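PDB 5DLL: aminopeptidase N from Francisella tularensis subsp. tularensis, which uses a zinc cofactor to release N-terminal amino acids, preferably alanine, from peptides, and probably takes part in degrading intracellular peptides left by protein breakdown. Local coordinates for residues P770-N773 with K779-S782; K553-I558 with L572-T577; C132-F137 with N386-T391. All blocks are in the same frame, centred on the assembly; numbering follows the deposited sequence.

Contact 1 (P770-N773 with K779-S782); sequences PAYN and KVYS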
# COMPACT_ATOMS: atom_id res chain seq x y z
N PRO A 770 -27.84 10.23 13.04
CA PRO A 770 -27.40 9.05 13.81
C PRO A 770 -26.46 8.14 13.02
O PRO A 770 -25.72 7.35 13.62
CB PRO A 770 -28.72 8.33 14.11
CG PRO A 770 -29.61 8.70 12.98
CD PRO A 770 -29.27 10.13 12.68
N ALA A 771 -26.51 8.23 11.69
CA ALA A 771 -25.55 7.57 10.81
C ALA A 771 -24.11 8.04 11.05
O ALA A 771 -23.17 7.30 10.79
CB ALA A 771 -25.93 7.78 9.36
N TYR A 772 -23.95 9.28 11.51
CA TYR A 772 -22.64 9.79 11.90
C TYR A 772 -22.39 9.58 13.39
O TYR A 772 -23.31 9.54 14.20
CB TYR A 772 -22.53 11.28 11.57
CG TYR A 772 -21.15 11.88 11.78
CD1 TYR A 772 -20.10 11.58 10.91
CD2 TYR A 772 -20.89 12.73 12.85
CE1 TYR A 772 -18.84 12.12 11.10
CE2 TYR A 772 -19.63 13.28 13.04
CZ TYR A 772 -18.61 12.98 12.17
OH TYR A 772 -17.36 13.52 12.36
N ASN A 773 -21.11 9.42 13.72
CA ASN A 773 -20.63 9.34 15.09
C ASN A 773 -19.15 9.75 15.09
O ASN A 773 -18.33 9.07 14.47
CB ASN A 773 -20.79 7.93 15.64
CG ASN A 773 -20.68 7.87 17.15
OD1 ASN A 773 -19.78 8.47 17.75
ND2 ASN A 773 -21.59 7.14 17.78
N LYS A 779 -16.01 6.79 10.24
CA LYS A 779 -17.05 7.73 9.85
C LYS A 779 -16.48 9.15 9.72
O LYS A 779 -17.00 9.97 8.96
CB LYS A 779 -18.19 7.71 10.86
CG LYS A 779 -18.74 6.31 11.11
CD LYS A 779 -20.19 6.33 11.58
CE LYS A 779 -20.73 4.92 11.76
NZ LYS A 779 -22.17 4.84 11.41
N VAL A 780 -15.41 9.41 10.47
CA VAL A 780 -14.71 10.69 10.38
C VAL A 780 -13.95 10.81 9.05
O VAL A 780 -13.92 11.89 8.46
CB VAL A 780 -13.74 10.88 11.58
CG1 VAL A 780 -12.91 12.15 11.41
CG2 VAL A 780 -14.52 10.93 12.89
N TYR A 781 -13.36 9.71 8.58
CA TYR A 781 -12.65 9.72 7.29
C TYR A 781 -13.63 9.80 6.12
O TYR A 781 -13.32 10.38 5.08
CB TYR A 781 -11.76 8.47 7.13
CG TYR A 781 -10.81 8.22 8.28
CD1 TYR A 781 -10.19 9.27 8.95
CD2 TYR A 781 -10.52 6.92 8.69
CE1 TYR A 781 -9.32 9.03 10.01
CE2 TYR A 781 -9.65 6.67 9.74
CZ TYR A 781 -9.06 7.73 10.40
OH TYR A 781 -8.19 7.50 11.44
N SER A 782 -14.80 9.21 6.31
CA SER A 782 -15.86 9.27 5.31
C SER A 782 -16.40 10.68 5.15
O SER A 782 -16.31 11.26 4.07
CB SER A 782 -17.01 8.32 5.69
OG SER A 782 -16.56 6.98 5.72
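Lys779 leaves the helix with CG anti to its carbonyl carbon, and its chain bends only at the last torsion (chi4 -145°), which turns the ammonium onto the carbonyl of Ala771. From the other segment Tyr772 swings its ring over with CG anti to the backbone N (chi1 -173°), so the ring lies beside the start of the helix. The result is a two-point grip between the loop 770-773 and the first turn of the helix. At one point Lys779 NZ donates a hydrogen bond to Ala771 O at 2.7 Å; the angle at the oxygen is 141°, with the donor tilted out of the carbonyl plane. Asp741 of helix 741-752 makes a long, weak ion pair with the same NZ. The lysine chain lies alongside the loop on its way there, its CB 3.9 Å from Asn773 O. At the other point the edge of the tyrosine ring takes the carbonyl of Lys779 near its plane, CE1 to O 3.5 Å, an approach that sets the hydrogen on CE1 against the partial negative charge of the oxygen. Farther out, Tyr772 OH lies 3.9 Å from Val780 CG2. The amide of Asn773 turns away from the helix and bonds through OD1 to the backbone N of Lys775, within the same connection. The contact lays the link between helices 759-767 and 777-788 against the start of the second of them. Tyr772 also packs on Leu783 and Ile784, one turn farther along that helix, while Ala771 and Lys779 rest on helix 741-752, and Val780 faces helix 817-824.

Contact 2 (K553-I558 with L572-T577); sequences KDLLHI and LQQIAT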
# COMPACT_ATOMS: atom_id res chain seq x y z
N LYS A 553 0.88 17.95 -31.29
CA LYS A 553 0.77 16.95 -32.36
C LYS A 553 1.70 15.76 -32.14
O LYS A 553 1.36 14.63 -32.48
CB LYS A 553 1.04 17.57 -33.74
CG LYS A 553 0.49 16.73 -34.89
CD LYS A 553 1.10 17.12 -36.23
CE LYS A 553 0.61 16.20 -37.33
NZ LYS A 553 1.35 16.38 -38.61
N ASP A 554 2.88 16.02 -31.57
CA ASP A 554 3.81 14.96 -31.18
C ASP A 554 3.21 14.06 -30.10
O ASP A 554 3.34 12.84 -30.16
CB ASP A 554 5.15 15.53 -30.69
CG ASP A 554 6.07 15.94 -31.82
OD1 ASP A 554 5.58 16.18 -32.94
OD2 ASP A 554 7.29 16.02 -31.59
N LEU A 555 2.57 14.68 -29.11
CA LEU A 555 1.87 13.93 -28.06
C LEU A 555 0.64 13.22 -28.63
O LEU A 555 0.32 12.10 -28.24
CB LEU A 555 1.46 14.85 -26.90
CG LEU A 555 2.60 15.50 -26.10
CD1 LEU A 555 2.06 16.57 -25.17
CD2 LEU A 555 3.37 14.45 -25.31
N LEU A 556 -0.04 13.88 -29.57
CA LEU A 556 -1.23 13.31 -30.22
C LEU A 556 -0.86 12.10 -31.09
O LEU A 556 -1.66 11.18 -31.25
CB LEU A 556 -1.94 14.38 -31.06
CG LEU A 556 -3.44 14.58 -30.84
CD1 LEU A 556 -3.77 14.85 -29.38
CD2 LEU A 556 -3.93 15.72 -31.73
N HIS A 557 0.35 12.12 -31.65
CA HIS A 557 0.88 10.99 -32.41
C HIS A 557 1.19 9.79 -31.50
O HIS A 557 0.93 8.64 -31.85
CB HIS A 557 2.14 11.40 -33.19
CG HIS A 557 2.53 10.45 -34.28
ND1 HIS A 557 2.02 10.53 -35.56
CD2 HIS A 557 3.38 9.39 -34.28
CE1 HIS A 557 2.54 9.57 -36.30
NE2 HIS A 557 3.37 8.86 -35.55
N ILE A 558 1.74 10.08 -30.31
CA ILE A 558 2.00 9.04 -29.31
C ILE A 558 0.69 8.44 -28.81
O ILE A 558 0.58 7.23 -28.62
CB ILE A 558 2.84 9.59 -28.13
CG1 ILE A 558 4.26 9.92 -28.60
CG2 ILE A 558 2.92 8.57 -26.99
CD1 ILE A 558 5.08 10.71 -27.61
N LEU A 572 -1.75 11.67 -23.10
CA LEU A 572 -3.09 12.24 -23.18
C LEU A 572 -3.42 13.09 -21.95
O LEU A 572 -4.03 14.16 -22.06
CB LEU A 572 -4.13 11.13 -23.35
CG LEU A 572 -5.56 11.55 -23.73
CD1 LEU A 572 -5.58 12.36 -25.02
CD2 LEU A 572 -6.46 10.33 -23.86
N GLN A 573 -3.00 12.62 -20.77
CA GLN A 573 -3.19 13.37 -19.53
C GLN A 573 -2.31 14.63 -19.53
O GLN A 573 -2.67 15.64 -18.91
CB GLN A 573 -2.89 12.49 -18.31
CG GLN A 573 -3.76 11.24 -18.18
CD GLN A 573 -5.11 11.48 -17.52
OE1 GLN A 573 -5.21 11.68 -16.31
NE2 GLN A 573 -6.18 11.44 -18.33
N GLN A 574 -1.17 14.57 -20.21
CA GLN A 574 -0.28 15.72 -20.32
C GLN A 574 -0.86 16.81 -21.21
O GLN A 574 -0.65 18.00 -20.97
CB GLN A 574 1.08 15.28 -20.86
CG GLN A 574 2.10 16.41 -20.95
CD GLN A 574 3.53 15.92 -20.81
OE1 GLN A 574 3.87 15.23 -19.84
NE2 GLN A 574 4.38 16.28 -21.76
N ILE A 575 -1.58 16.40 -22.25
CA ILE A 575 -2.23 17.34 -23.17
C ILE A 575 -3.40 18.03 -22.48
O ILE A 575 -3.45 19.26 -22.43
CB ILE A 575 -2.72 16.62 -24.45
CG1 ILE A 575 -1.53 16.19 -25.31
CG2 ILE A 575 -3.64 17.53 -25.26
CD1 ILE A 575 -1.86 15.09 -26.30
N ALA A 576 -4.33 17.23 -21.96
CA ALA A 576 -5.51 17.74 -21.26
C ALA A 576 -5.15 18.70 -20.12
O ALA A 576 -5.84 19.68 -19.89
CB ALA A 576 -6.35 16.58 -20.73
N THR A 577 -4.06 18.40 -19.41
CA THR A 577 -3.58 19.26 -18.33
C THR A 577 -3.09 20.61 -18.85
O THR A 577 -3.43 21.65 -18.28
CB THR A 577 -2.47 18.55 -17.53
OG1 THR A 577 -3.02 17.41 -16.87
CG2 THR A 577 -1.85 19.48 -16.48
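Leu555 is the first residue of helix 553-558 to meet helix 572-577, and it carries the larger share of the contact. Its CG stands anti to the carbonyl carbon (chi1 -65°), so the isobutyl group runs out alongside Ile575, and the two side chains lie antiparallel and overlap along their lengths. Ile575 CD1 reaches in as far as Leu555 CB, 3.4 Å away, while Leu555 CD1 lies 3.6 Å from Ile575 CG1; each chain thus packs its end against the inner part of the other. Across the outer end of the leucine comes Gln574, roughly at right angles, its NE2 4.1 Å from Leu555 CD2 and just as far from CD1. The amide merely borders the apolar patch here.

Leu556, next along, sends its CD1 in from the other flank and meets Ile575 CD1 at 3.6 Å, crossing it at about a right angle. The isoleucine tip is therefore held by two successive leucines. Beyond them the helix turns to other neighbours: His557 bonds through NE2 to Asn503 O, and Ile558 packs on Val533 of strand 533-535 and on Arg550. Behind Ile575, Phe590 of helix 588-598 adds to the apolar surroundings.

The two axes pass 9.6 Å apart with their directions 145° from one another, close to antiparallel, as expected of consecutive helices joined by a short turn in this helical C-terminal region. No hydrogen bond or salt bridge spans them. Cohesion between the segments therefore rests on hydrophobic burial and van der Waals packing, with shape rather than polar pairing setting how the helices fit.

Contact 3 (C132-F137 with N386-T391); sequences CEATGF and NFYTVT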
# COMPACT_ATOMS: atom_id res chain seq x y z
N CYS A 132 4.21 -9.05 16.97
CA CYS A 132 5.63 -9.06 17.33
C CYS A 132 6.53 -8.19 16.44
O CYS A 132 7.67 -7.94 16.82
CB CYS A 132 6.13 -10.50 17.39
SG CYS A 132 5.30 -11.48 18.66
N GLU A 133 6.06 -7.74 15.29
CA GLU A 133 6.84 -6.77 14.51
C GLU A 133 6.58 -5.38 15.08
O GLU A 133 5.43 -5.03 15.29
CB GLU A 133 6.46 -6.80 13.02
CG GLU A 133 7.29 -5.85 12.16
CD GLU A 133 7.03 -5.99 10.67
OE1 GLU A 133 5.92 -6.40 10.29
OE2 GLU A 133 7.94 -5.69 9.87
N ALA A 134 7.62 -4.58 15.35
CA ALA A 134 9.03 -4.93 15.12
C ALA A 134 9.67 -5.67 16.31
O ALA A 134 10.42 -6.63 16.11
CB ALA A 134 9.83 -3.68 14.82
N THR A 135 9.37 -5.22 17.53
CA THR A 135 10.07 -5.69 18.74
C THR A 135 9.10 -6.07 19.87
O THR A 135 9.39 -5.87 21.05
CB THR A 135 11.07 -4.62 19.24
OG1 THR A 135 10.38 -3.39 19.48
CG2 THR A 135 12.19 -4.40 18.22
N GLY A 136 7.97 -6.66 19.52
CA GLY A 136 6.96 -7.05 20.49
C GLY A 136 7.18 -8.42 21.11
O GLY A 136 6.47 -8.78 22.04
N PHE A 137 8.13 -9.20 20.61
CA PHE A 137 8.35 -10.54 21.16
C PHE A 137 9.05 -10.49 22.52
O PHE A 137 8.77 -11.33 23.38
CB PHE A 137 9.15 -11.43 20.21
CG PHE A 137 9.27 -12.86 20.67
CD1 PHE A 137 8.17 -13.71 20.62
CD2 PHE A 137 10.46 -13.36 21.17
CE1 PHE A 137 8.26 -15.02 21.04
CE2 PHE A 137 10.56 -14.67 21.59
CZ PHE A 137 9.46 -15.50 21.53
N ASN A 386 9.88 5.92 11.25
CA ASN A 386 10.72 6.58 10.24
C ASN A 386 10.84 5.74 8.96
O ASN A 386 11.00 6.29 7.87
CB ASN A 386 12.13 6.86 10.79
CG ASN A 386 12.13 7.84 11.95
OD1 ASN A 386 11.11 8.07 12.59
ND2 ASN A 386 13.29 8.43 12.22
N PHE A 387 10.77 4.42 9.10
CA PHE A 387 10.87 3.50 7.97
C PHE A 387 9.55 3.26 7.23
O PHE A 387 9.57 2.89 6.05
CB PHE A 387 11.41 2.14 8.44
CG PHE A 387 12.83 2.19 8.92
CD1 PHE A 387 13.85 2.68 8.11
CD2 PHE A 387 13.16 1.71 10.19
CE1 PHE A 387 15.16 2.71 8.55
CE2 PHE A 387 14.47 1.73 10.63
CZ PHE A 387 15.47 2.23 9.81
N TYR A 388 8.42 3.44 7.90
CA TYR A 388 7.11 3.15 7.30
C TYR A 388 6.64 4.32 6.43
O TYR A 388 5.74 5.07 6.80
CB TYR A 388 6.08 2.81 8.38
CG TYR A 388 6.51 1.69 9.33
CD1 TYR A 388 7.39 0.69 8.91
CD2 TYR A 388 6.03 1.63 10.64
CE1 TYR A 388 7.79 -0.32 9.77
CE2 TYR A 388 6.42 0.61 11.50
CZ TYR A 388 7.30 -0.36 11.05
OH TYR A 388 7.70 -1.39 11.87
N THR A 389 7.27 4.45 5.26
CA THR A 389 7.04 5.57 4.35
C THR A 389 6.91 5.08 2.92
O THR A 389 7.38 3.99 2.58
CB THR A 389 8.21 6.57 4.38
OG1 THR A 389 9.43 5.88 4.08
CG2 THR A 389 8.34 7.21 5.75
N VAL A 390 6.27 5.89 2.08
CA VAL A 390 6.14 5.58 0.65
C VAL A 390 7.49 5.48 -0.07
O VAL A 390 7.65 4.68 -0.98
CB VAL A 390 5.21 6.58 -0.09
CG1 VAL A 390 3.79 6.46 0.43
CG2 VAL A 390 5.70 8.01 0.04
N THR A 391 8.46 6.28 0.36
CA THR A 391 9.83 6.13 -0.13
C THR A 391 10.35 4.70 0.08
O THR A 391 10.81 4.07 -0.86
CB THR A 391 10.77 7.13 0.57
OG1 THR A 391 10.42 8.47 0.19
CG2 THR A 391 12.23 6.86 0.20
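Ala134 and Tyr388 make the closer half of a slender contact: the alanine methyl CB faces the phenol OH at 4.3 Å. Even this is a light touch, and the two segments bury just 62 Å² between them. Each backbone is nonetheless sharply shaped. A cis peptide bond precedes Ala134, and the loop is closed by Gly136 N bonding to Cys132 O at 3.0 Å. Tyr388 sits at the centre of an inverse gamma turn, with Thr389 N bonding to Phe387 O at 2.9 Å, and Leu328 supports its side chain.

The looser half belongs to Glu133. Its CG lies 4.5 Å from Tyr388 OH, and CG anti to the backbone N (chi1 -177°) starts an extended chain that carries the carboxylate past the tyrosine. That side is partly open; Trp325 lies against it, and Lys331 makes a weak, long ion pair with OE2.

The glutamate side chain comes within about 6 Å of the zinc ion and about 5 Å of the side chain of its ligand Glu332. Such a loop glutamate beside the metal is consistent with the substrate pocket of M1 aminopeptidases, where the N-terminal domain contributes to one wall of the catalytic cleft.

Overall arrangement
Running from the N terminus, the chain first meets contact 3, which brings 132-137 and 386-391 together over a loop of 248 residues and joins the N-terminal domain to the catalytic domain beside the zinc. Contact 2 follows, closing a 13-residue loop between helices 552-561 and 565-581 early in the helical C-terminal region. Contact 1 is the shortest closure, five residues between its segments, and lies much later in that same region. The three are in series: none nests in another and none crosses. They do not touch either; contacts 1 and 2 have centres about 41 Å apart, and contact 3 lies about 30 Å from contact 1, centre to centre.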